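Local coordinates for beta-lactamase-like protein (Novosphingobium pentaromativorans US6-1, PDB 6AUF) that is a zinc-dependent metallo-beta-lactamase homologue that probably hydrolyses the amide bond of beta-lactam antibiotics at a two-zinc site, at residues Pro187-Trp192 and Tyr208-Thr213. Numbering follows the deposited sequence.
Sequences PGSASW and YADSAT
Trp192 and Tyr208 form an antiparallel hydrogen-bonded pair where strands 190-197 and 203-208 run side by side: Tyr208 N gives its proton to Trp192 O at 2.8 Å, and Trp192 N returns one to Tyr208 O at 3.1 Å. Their side chains leave the same face of the sheet, and their closest side-chain approach is CB to CB, 4.3 Å; the Tyr208 ring leads away, its hydroxyl bonded to Asp76, while Trp192 NE1 reaches Thr105 O.

Beyond this pair the backbones are no longer joined by N-H...O bonds, and side chains take over. Ser191 OG, set beside its own backbone N (chi1 -74°), accepts a nearly straight bond from Asp210 N at 3.0 Å (N-H...O 167°) and is also bonded to Thr182. In contrast to these direct bonds, the Trp192 and Tyr208 face is looser: within this buried contact one water donates to Ala190 O and Tyr208 O, lying in plane at the edge of the indole.

Asp210 carries the contact at the far end. With CG anti to the backbone N (chi1 -165°), its carboxylate swings to Ser189, whose OG lies 2.7 Å from Asp210 OD2 and is also hydrogen-bonded to Thr182 O. OD1 holds His107 ND1, and probably orients this zinc ligand. Ser211 faces the zinc site, its OG bonded to a citrate probably from the crystallisation liquor. Thus the start of strand 190-197, just after the zinc ligand His185, pairs with the end of strand 203-208, whose following loop brings in Asp210 as second-shell partner of His107, as at the dinuclear zinc site of the metallo-beta-lactamase alpha-beta/beta-alpha fold.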
loop_
_atom_site.group_PDB
_atom_site.type_symbol
_atom_site.label_atom_id
_atom_site.label_comp_id
_atom_site.label_asym_id
_atom_site.label_seq_id
_atom_site.Cartn_x
_atom_site.Cartn_y
_atom_site.Cartn_z
ATOM N N PRO A 187 -3.346 -8.848 -9.242
ATOM C CA PRO A 187 -2.142 -9.422 -9.859
ATOM C C PRO A 187 -0.882 -8.633 -9.569
ATOM O O PRO A 187 0.187 -9.236 -9.378
ATOM C CB PRO A 187 -2.493 -9.432 -11.352
ATOM C CG PRO A 187 -3.986 -9.566 -11.363
ATOM C CD PRO A 187 -4.453 -8.722 -10.207
ATOM N N GLY A 188 -0.973 -7.300 -9.525
ATOM C CA GLY A 188 0.170 -6.428 -9.361
ATOM C C GLY A 188 0.525 -6.106 -7.925
ATOM O O GLY A 188 1.413 -5.280 -7.682
ATOM N N SER A 189 -0.136 -6.741 -6.961
ATOM C CA SER A 189 0.057 -6.373 -5.564
ATOM C C SER A 189 1.512 -6.537 -5.134
ATOM O O SER A 189 2.162 -7.552 -5.420
ATOM C CB SER A 189 -0.851 -7.213 -4.675
ATOM O OG SER A 189 -0.327 -7.227 -3.364
ATOM N N ALA A 190 2.020 -5.525 -4.440
ATOM C CA ALA A 190 3.366 -5.507 -3.898
ATOM C C ALA A 190 3.330 -5.088 -2.434
ATOM O O ALA A 190 2.463 -4.325 -2.002
ATOM C CB ALA A 190 4.264 -4.557 -4.671
ATOM N N SER A 191 4.280 -5.611 -1.670
ATOM C CA SER A 191 4.475 -5.251 -0.278
ATOM C C SER A 191 5.918 -4.808 -0.096
ATOM O O SER A 191 6.829 -5.325 -0.755
ATOM C CB SER A 191 4.157 -6.420 0.652
ATOM O OG SER A 191 2.756 -6.619 0.721
ATOM N N TRP A 192 6.118 -3.842 0.801
ATOM C CA TRP A 192 7.397 -3.176 0.952
ATOM C C TRP A 192 7.900 -3.275 2.387
ATOM O O TRP A 192 7.116 -3.338 3.339
ATOM C CB TRP A 192 7.278 -1.720 0.533
ATOM C CG TRP A 192 7.001 -1.537 -0.931
ATOM C CD1 TRP A 192 5.776 -1.478 -1.533
ATOM C CD2 TRP A 192 7.969 -1.367 -1.974
ATOM N NE1 TRP A 192 5.921 -1.282 -2.885
ATOM C CE2 TRP A 192 7.258 -1.210 -3.182
ATOM C CE3 TRP A 192 9.366 -1.351 -2.008
ATOM C CZ2 TRP A 192 7.899 -1.030 -4.412
ATOM C CZ3 TRP A 192 10.005 -1.175 -3.237
ATOM C CH2 TRP A 192 9.270 -1.013 -4.418
ATOM N N TYR A 208 5.036 -2.259 4.908
ATOM C CA TYR A 208 3.858 -1.721 4.236
ATOM C C TYR A 208 3.229 -2.866 3.434
ATOM O O TYR A 208 3.453 -3.040 2.228
ATOM C CB TYR A 208 4.246 -0.526 3.374
ATOM C CG TYR A 208 3.074 0.257 2.814
ATOM C CD1 TYR A 208 2.016 0.657 3.637
ATOM C CD2 TYR A 208 3.032 0.615 1.462
ATOM C CE1 TYR A 208 0.937 1.366 3.127
ATOM C CE2 TYR A 208 1.957 1.324 0.942
ATOM C CZ TYR A 208 0.914 1.694 1.780
ATOM O OH TYR A 208 -0.147 2.397 1.273
ATOM N N ALA A 209 2.450 -3.690 4.141
ATOM C CA ALA A 209 1.848 -4.875 3.538
ATOM C C ALA A 209 0.558 -4.473 2.844
ATOM O O ALA A 209 -0.333 -3.882 3.467
ATOM C CB ALA A 209 1.578 -5.959 4.579
ATOM N N ASP A 210 0.477 -4.782 1.554
ATOM C CA ASP A 210 -0.640 -4.405 0.704
ATOM C C ASP A 210 -1.959 -4.957 1.234
ATOM O O ASP A 210 -1.994 -5.904 2.026
ATOM C CB ASP A 210 -0.400 -4.930 -0.706
ATOM C CG ASP A 210 -1.297 -4.288 -1.717
ATOM O OD1 ASP A 210 -2.077 -3.372 -1.346
ATOM O OD2 ASP A 210 -1.202 -4.695 -2.892
ATOM N N SER A 211 -3.063 -4.351 0.777
ATOM C CA SER A 211 -4.375 -4.969 0.953
ATOM C C SER A 211 -4.295 -6.443 0.576
ATOM O O SER A 211 -3.610 -6.813 -0.382
ATOM C CB SER A 211 -5.421 -4.277 0.079
ATOM O OG SER A 211 -5.222 -2.880 0.071
ATOM N N ALA A 212 -5.000 -7.292 1.325
ATOM C CA ALA A 212 -4.906 -8.731 1.097
ATOM C C ALA A 212 -6.276 -9.365 0.880
ATOM O O ALA A 212 -6.420 -10.590 1.009
ATOM C CB ALA A 212 -4.174 -9.420 2.249
ATOM N N THR A 213 -7.272 -8.556 0.537
ATOM C CA THR A 213 -8.644 -9.022 0.423
ATOM C C THR A 213 -8.861 -9.658 -0.941
ATOM O O THR A 213 -8.510 -9.068 -1.966
ATOM C CB THR A 213 -9.606 -7.848 0.629
ATOM O OG1 THR A 213 -9.258 -6.787 -0.273
ATOM C CG2 THR A 213 -9.501 -7.315 2.060
HETATM O O HOH W 1 2.594 -2.101 -0.099
#